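Local coordinates for protein SAG family member (Sag19) (Eimeria tenella, PDB 6ZZB) that is a major surface antigen of the parasite, of unknown molecular function, with a disulfide-containing fold that probably resembles that of the CAP proteins, at residues F136-N139 against A140-A144; A148-D151 against H152-S156; A170-N174 against V175-N179. All blocks are in the same frame, centred on the assembly; numbering follows the deposited sequence. Where two conformers were deposited one is given.

Contact 1. Residues F136-N139 against A140-A144; sequences FNCN and ALIQA
A140, in the first turn of helix 138-155, meets the side chain of N137, the residue just before the helix. Its backbone N donates to N137 OD1 over 3.1 Å, and the donor stands above the plane of the side-chain carbonyl, 72° out of it, instead of approaching along a lone pair. The A140 methyl lies against the same amide, with CB 3.5 Å from N137 CG. N137 reaches this place because its CG is anti to the backbone N (chi1 178°), which turns the amide forward over the first turn.

L141 follows with a routine bond from its N to N137 O (3.0 Å), so that one residue serves two helix N-H groups. The leucine side chain meets the F136 ring at about a right angle, L141 CD1 resting 3.7 Å from F136 CE1; beyond this pair, F130 and I128 of strand 126-131 continue the apolar layer.

I142 N bonds to C138 O, and its side chain runs back along the helix until CD1 is 3.4 Å from C138 SG, the sulfur tied to C53.

At Q143, N donates to N139 O at 2.9 Å and CB packs on the same oxygen. The whole is an asparagine N-cap together with a hydrophobic staple between F136 and L141, opening helix 138-155, which the disulfide joins to helix 50-61.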
loop_
_atom_site.group_PDB
_atom_site.type_symbol
_atom_site.label_atom_id
_atom_site.label_comp_id
_atom_site.label_asym_id
_atom_site.label_seq_id
_atom_site.Cartn_x
_atom_site.Cartn_y
_atom_site.Cartn_z
ATOM N N PHE A 136 16.263 0.010 -3.806
ATOM C CA PHE A 136 14.795 0.101 -4.050
ATOM C C PHE A 136 14.494 -0.418 -5.452
ATOM O O PHE A 136 15.079 0.101 -6.422
ATOM C CB PHE A 136 14.283 1.544 -3.942
ATOM C CG PHE A 136 12.816 1.696 -4.241
ATOM C CD1 PHE A 136 11.874 1.372 -3.280
ATOM C CD2 PHE A 136 12.349 2.122 -5.470
ATOM C CE1 PHE A 136 10.525 1.462 -3.531
ATOM C CE2 PHE A 136 11.003 2.235 -5.725
ATOM C CZ PHE A 136 10.079 1.917 -4.749
ATOM N N ASN A 137 13.587 -1.401 -5.586
ATOM C CA ASN A 137 13.137 -1.944 -6.884
ATOM C C ASN A 137 11.616 -2.102 -6.794
ATOM O O ASN A 137 11.181 -3.075 -6.167
ATOM C CB ASN A 137 13.874 -3.250 -7.172
ATOM C CG ASN A 137 13.467 -3.933 -8.457
ATOM O OD1 ASN A 137 12.468 -3.591 -9.087
ATOM N ND2 ASN A 137 14.296 -4.881 -8.879
ATOM N N CYS A 138 10.866 -1.144 -7.294
ATOM C CA CYS A 138 9.392 -1.146 -7.083
ATOM C C CYS A 138 8.809 -2.403 -7.735
ATOM O O CYS A 138 7.925 -3.048 -7.143
ATOM C CB CYS A 138 8.645 0.066 -7.620
ATOM S SG CYS A 138 7.048 0.149 -6.773
ATOM N N ASN A 139 9.262 -2.770 -8.931
ATOM C CA ASN A 139 8.792 -3.986 -9.639
ATOM C C ASN A 139 8.963 -5.212 -8.762
ATOM O O ASN A 139 7.965 -5.969 -8.579
ATOM C CB ASN A 139 9.565 -4.220 -10.928
ATOM C CG ASN A 139 9.114 -3.238 -11.969
ATOM O OD1 ASN A 139 8.253 -2.414 -11.690
ATOM N ND2 ASN A 139 9.688 -3.316 -13.152
ATOM N N ALA A 140 10.141 -5.411 -8.197
ATOM C CA ALA A 140 10.414 -6.593 -7.366
ATOM C C ALA A 140 9.551 -6.525 -6.097
ATOM O O ALA A 140 8.989 -7.545 -5.705
ATOM C CB ALA A 140 11.869 -6.728 -7.028
ATOM N N LEU A 141 9.501 -5.384 -5.420
ATOM C CA LEU A 141 8.768 -5.290 -4.145
ATOM C C LEU A 141 7.282 -5.544 -4.381
ATOM O O LEU A 141 6.670 -6.316 -3.573
ATOM C CB LEU A 141 8.969 -3.906 -3.555
ATOM C CG LEU A 141 10.383 -3.634 -3.044
ATOM C CD1 LEU A 141 10.496 -2.158 -2.672
ATOM C CD2 LEU A 141 10.751 -4.514 -1.870
ATOM N N ILE A 142 6.669 -4.911 -5.370
ATOM C CA ILE A 142 5.212 -5.057 -5.577
ATOM C C ILE A 142 4.928 -6.454 -6.136
ATOM O O ILE A 142 3.946 -7.068 -5.699
ATOM C CB ILE A 142 4.662 -3.900 -6.410
ATOM C CG1 ILE A 142 4.758 -2.603 -5.595
ATOM C CG2 ILE A 142 3.256 -4.201 -6.872
ATOM C CD1 ILE A 142 4.086 -1.405 -6.226
ATOM N N GLN A 143 5.753 -6.981 -7.027
ATOM C CA GLN A 143 5.488 -8.368 -7.484
ATOM C C GLN A 143 5.524 -9.290 -6.264
ATOM O O GLN A 143 4.694 -10.196 -6.187
ATOM C CB GLN A 143 6.522 -8.804 -8.515
ATOM C CG GLN A 143 6.273 -10.213 -9.050
ATOM C CD GLN A 143 4.930 -10.391 -9.717
ATOM O OE1 GLN A 143 4.018 -11.057 -9.197
ATOM N NE2 GLN A 143 4.772 -9.800 -10.877
ATOM N N ALA A 144 6.464 -9.141 -5.343
ATOM C CA ALA A 144 6.608 -10.070 -4.217
ATOM C C ALA A 144 5.375 -9.934 -3.321
ATOM O O ALA A 144 4.887 -10.966 -2.817
ATOM C CB ALA A 144 7.876 -9.831 -3.457
#

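Contact 2. Residues A148-D151 against H152-S156; sequences AGLD and HLKQS. With SO4 (sulfate ion), chain B.
L150 and K154 lie one turn apart near the C-terminal end of helix 138-155, in the i to i+4 relation of an alpha-helix. The lysine is extended beyond CG and crosses L150 at a slant, K154 CE touching L150 CG (3.8 Å) and the CD2 branch. The K154 side chain also touches W230 of helix 223-231.

H152 and L153 diverge, both meeting A177 of helix 175-183. A first torsion of -165° sends the imidazole of H152 off the helix, where it also reaches N174. L153 lies instead along its own turn, its CG 3.5 Å from G149 O, and its branches meet P171 and F172 of the preceding loop, V180, and Y226 of helix 223-231.

The extended Q155 side chain lies against the D151 carbonyl, its CD 3.0 Å from D151 O, while the Q155 backbone N bonds to that same oxygen. The i+4 backbone bonds run on without interruption from A148 to this point. At S156 the chain leaves the helix beside a sulfate, probably from the crystallisation liquor. S156 has two conformers; in one its OG lies 2.5 Å from sulfate O1, a short and therefore doubtful bond, and the ion also accepts from N157 N.

D151 OD1 and K154 NZ are 4.8 Å apart, too far for direct contact. A water joins them, donating to D151 OD1 at 2.7 Å and accepting from K154 NZ at 2.8 Å.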
loop_
_atom_site.group_PDB
_atom_site.type_symbol
_atom_site.label_atom_id
_atom_site.label_comp_id
_atom_site.label_asym_id
_atom_site.label_seq_id
_atom_site.Cartn_x
_atom_site.Cartn_y
_atom_site.Cartn_z
ATOM N N ALA A 148 2.713 -13.133 -2.630
ATOM C CA ALA A 148 2.523 -13.548 -1.226
ATOM C C ALA A 148 1.089 -13.233 -0.793
ATOM O O ALA A 148 0.470 -14.049 -0.076
ATOM C CB ALA A 148 3.540 -12.937 -0.312
ATOM N N GLY A 149 0.560 -12.077 -1.149
ATOM C CA GLY A 149 -0.768 -11.654 -0.684
ATOM C C GLY A 149 -1.860 -12.456 -1.360
ATOM O O GLY A 149 -2.807 -12.835 -0.649
ATOM N N LEU A 150 -1.747 -12.717 -2.656
ATOM C CA LEU A 150 -2.756 -13.534 -3.371
ATOM C C LEU A 150 -2.691 -14.968 -2.824
ATOM O O LEU A 150 -3.764 -15.567 -2.613
ATOM C CB LEU A 150 -2.532 -13.497 -4.878
ATOM C CG LEU A 150 -3.677 -14.125 -5.681
ATOM C CD1 LEU A 150 -5.038 -13.601 -5.258
ATOM C CD2 LEU A 150 -3.469 -13.907 -7.165
ATOM N N ASP A 151 -1.501 -15.493 -2.539
ATOM C CA ASP A 151 -1.393 -16.851 -1.934
ATOM C C ASP A 151 -2.111 -16.825 -0.594
ATOM O O ASP A 151 -2.834 -17.766 -0.261
ATOM C CB ASP A 151 0.058 -17.261 -1.828
ATOM C CG ASP A 151 0.653 -17.655 -3.156
ATOM O OD1 ASP A 151 -0.099 -17.903 -4.087
ATOM O OD2 ASP A 151 1.906 -17.704 -3.193
ATOM N N HIS A 152 -1.901 -15.821 0.233
ATOM C CA HIS A 152 -2.540 -15.743 1.560
ATOM C C HIS A 152 -4.055 -15.712 1.384
ATOM O O HIS A 152 -4.750 -16.408 2.141
ATOM C CB HIS A 152 -2.052 -14.519 2.333
ATOM C CG HIS A 152 -2.381 -14.600 3.774
ATOM N ND1 HIS A 152 -1.758 -15.494 4.604
ATOM C CD2 HIS A 152 -3.284 -13.942 4.513
ATOM C CE1 HIS A 152 -2.233 -15.323 5.836
ATOM N NE2 HIS A 152 -3.170 -14.392 5.809
ATOM N N LEU A 153 -4.580 -14.958 0.430
ATOM C CA LEU A 153 -6.042 -14.906 0.203
ATOM C C LEU A 153 -6.539 -16.278 -0.252
ATOM O O LEU A 153 -7.574 -16.758 0.253
ATOM C CB LEU A 153 -6.350 -13.840 -0.843
ATOM C CG LEU A 153 -6.253 -12.425 -0.303
ATOM C CD1 LEU A 153 -6.347 -11.412 -1.430
ATOM C CD2 LEU A 153 -7.331 -12.170 0.727
ATOM N N LYS A 154 -5.834 -16.914 -1.163
ATOM C CA LYS A 154 -6.251 -18.246 -1.680
ATOM C C LYS A 154 -6.271 -19.262 -0.530
ATOM O O LYS A 154 -7.138 -20.211 -0.573
ATOM C CB LYS A 154 -5.303 -18.677 -2.783
ATOM C CG LYS A 154 -5.520 -17.962 -4.107
ATOM C CD LYS A 154 -4.470 -18.330 -5.127
ATOM C CE LYS A 154 -4.716 -17.664 -6.455
ATOM N NZ LYS A 154 -3.626 -18.003 -7.401
ATOM N N GLN A 155 -5.374 -19.140 0.421
ATOM C CA GLN A 155 -5.242 -20.062 1.563
ATOM C C GLN A 155 -6.301 -19.762 2.613
ATOM O O GLN A 155 -6.465 -20.564 3.543
ATOM C CB GLN A 155 -3.842 -19.924 2.136
ATOM C CG GLN A 155 -2.819 -20.520 1.192
ATOM C CD GLN A 155 -1.443 -19.916 1.325
ATOM O OE1 GLN A 155 -1.165 -19.195 2.275
ATOM N NE2 GLN A 155 -0.563 -20.285 0.401
ATOM N N SER A 156 -6.936 -18.603 2.522
ATOM C CA SER A 156 -7.934 -18.087 3.494
ATOM C C SER A 156 -9.325 -18.626 3.167
ATOM O O SER A 156 -9.626 -18.821 2.008
ATOM C CB SER A 156 -7.941 -16.563 3.482
ATOM O OG SER A 156 -9.022 -16.032 4.261
HETATM S S SO4 B . -8.965 -17.459 7.596
HETATM O O1 SO4 B . -8.901 -16.274 6.766
HETATM O O2 SO4 B . -10.006 -17.294 8.571
HETATM O O3 SO4 B . -7.705 -17.611 8.286
HETATM O O4 SO4 B . -9.215 -18.635 6.794
HETATM O O HOH W 1 -1.513 -16.643 -6.064
#

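Contact 3. Residues A170-N174 against V175-N179; sequences APFNN and VNASN
N174 caps helix 175-183 with its side chain: A177 N donates to N174 OD1 over 2.9 Å, only 17° from the plane of the amide. A chi1 of 175° carries that amide to the N-H of A177. S178 N in turn bonds to the main-chain N174 O at 3.0 Å, beginning the regular helical pattern. Just before the cap, P171 to N174 form a type I beta turn, closed by N174 N to P171 O.

A second group of bonds passes through solvent. One water accepts from N174 ND2 at 2.9 Å and donates to N176 OD1 at 3.0 Å, bridging the two amides. The opposite end of the N176 amide, ND2, is held by T145 of helix 138-155.

The remaining contacts are packing. F172 turns its ring edge to the helix, with CE1 3.6 Å from A177 O near the ring plane. P171, which follows a cis peptide bond, lays its CG over the centre of one ring face, 3.8 Å above it. The A177 methyl points back into the turn and comes to 3.4 Å from P171 O, while S178 CB lies against F172 O.

The A177 N-H, too early in the helix to have an i-4 carbonyl from within it, is thus capped by OD1, and this bond and the one from ND2 to the water hold the rotation of the N174 amide.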
loop_
_atom_site.group_PDB
_atom_site.type_symbol
_atom_site.label_atom_id
_atom_site.label_comp_id
_atom_site.label_asym_id
_atom_site.label_seq_id
_atom_site.Cartn_x
_atom_site.Cartn_y
_atom_site.Cartn_z
ATOM N N ALA A 170 -8.115 -11.693 10.048
ATOM C CA ALA A 170 -7.758 -12.491 8.861
ATOM C C ALA A 170 -8.797 -12.271 7.771
ATOM O O ALA A 170 -10.000 -12.116 8.041
ATOM C CB ALA A 170 -7.638 -13.948 9.235
ATOM N N PRO A 171 -8.412 -12.234 6.483
ATOM C CA PRO A 171 -7.018 -12.375 6.050
ATOM C C PRO A 171 -6.243 -11.056 5.892
ATOM O O PRO A 171 -5.051 -11.135 5.600
ATOM C CB PRO A 171 -7.189 -12.949 4.653
ATOM C CG PRO A 171 -8.448 -12.303 4.134
ATOM C CD PRO A 171 -9.342 -12.180 5.352
ATOM N N PHE A 172 -6.887 -9.901 6.100
ATOM C CA PHE A 172 -6.289 -8.590 5.724
ATOM C C PHE A 172 -5.410 -8.030 6.831
ATOM O O PHE A 172 -4.791 -6.977 6.616
ATOM C CB PHE A 172 -7.378 -7.640 5.255
ATOM C CG PHE A 172 -8.034 -8.108 3.989
ATOM C CD1 PHE A 172 -7.304 -8.241 2.831
ATOM C CD2 PHE A 172 -9.374 -8.490 3.973
ATOM C CE1 PHE A 172 -7.875 -8.731 1.669
ATOM C CE2 PHE A 172 -9.940 -8.990 2.812
ATOM C CZ PHE A 172 -9.205 -9.088 1.655
ATOM N N ASN A 173 -5.256 -8.734 7.952
ATOM C CA ASN A 173 -4.204 -8.455 8.948
ATOM C C ASN A 173 -2.851 -8.968 8.449
ATOM O O ASN A 173 -1.840 -8.655 9.095
ATOM C CB ASN A 173 -4.553 -9.055 10.317
ATOM C CG ASN A 173 -4.625 -10.563 10.316
ATOM O OD1 ASN A 173 -4.721 -11.210 9.284
ATOM N ND2 ASN A 173 -4.706 -11.138 11.513
ATOM N N ASN A 174 -2.813 -9.685 7.345
ATOM C CA ASN A 174 -1.560 -9.985 6.619
ATOM C C ASN A 174 -1.288 -8.806 5.682
ATOM O O ASN A 174 -2.148 -8.486 4.850
ATOM C CB ASN A 174 -1.684 -11.328 5.893
ATOM C CG ASN A 174 -0.500 -11.664 5.035
ATOM O OD1 ASN A 174 -0.281 -11.033 4.005
ATOM N ND2 ASN A 174 0.276 -12.674 5.435
ATOM N N VAL A 175 -0.128 -8.182 5.820
ATOM C CA VAL A 175 0.146 -6.922 5.088
ATOM C C VAL A 175 0.150 -7.201 3.588
ATOM O O VAL A 175 -0.344 -6.380 2.794
ATOM C CB VAL A 175 1.444 -6.272 5.584
ATOM C CG1 VAL A 175 1.753 -5.016 4.779
ATOM C CG2 VAL A 175 1.378 -5.926 7.046
ATOM N N ASN A 176 0.661 -8.355 3.150
ATOM C CA ASN A 176 0.644 -8.682 1.720
ATOM C C ASN A 176 -0.791 -8.806 1.221
ATOM O O ASN A 176 -1.094 -8.360 0.118
ATOM C CB ASN A 176 1.482 -9.930 1.417
ATOM C CG ASN A 176 2.907 -9.827 1.893
ATOM O OD1 ASN A 176 3.387 -10.669 2.688
ATOM N ND2 ASN A 176 3.606 -8.837 1.419
ATOM N N ALA A 177 -1.659 -9.514 1.954
ATOM C CA ALA A 177 -3.056 -9.660 1.535
ATOM C C ALA A 177 -3.752 -8.293 1.456
ATOM O O ALA A 177 -4.486 -8.058 0.499
ATOM C CB ALA A 177 -3.794 -10.580 2.479
ATOM N N SER A 178 -3.519 -7.450 2.449
ATOM C CA SER A 178 -4.042 -6.064 2.431
ATOM C C SER A 178 -3.524 -5.350 1.182
ATOM O O SER A 178 -4.267 -4.719 0.456
ATOM C CB SER A 178 -3.672 -5.375 3.689
ATOM O OG SER A 178 -4.114 -4.014 3.677
ATOM N N ASN A 179 -2.236 -5.477 0.912
ATOM C CA ASN A 179 -1.619 -4.813 -0.259
ATOM C C ASN A 179 -2.314 -5.263 -1.537
ATOM O O ASN A 179 -2.594 -4.410 -2.396
ATOM C CB ASN A 179 -0.128 -5.085 -0.327
ATOM C CG ASN A 179 0.687 -4.371 0.726
ATOM O OD1 ASN A 179 0.197 -3.457 1.391
ATOM N ND2 ASN A 179 1.950 -4.772 0.900
HETATM O O HOH W 2 2.472 -13.336 3.589
#

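In the fold
Following the chain, contact 1 opens helix 138-155 just after strand 126-131, and contact 2 lies near the far end of the same helix, the two centres about 18 Å apart. A loop then leads back to contact 3, where helix 175-183 begins. The three are local and in series: none nests within or crosses another, and none closes a long loop. Contacts 2 and 3 nevertheless meet in space, H152 CD2 lying 3.4 Å from N174 CB and L153 CD2 3.6 Å from P171 CG. Contact 1 joins the helix start to helix 50-61 and the sheet, whereas the other pair packs the two successive helices together.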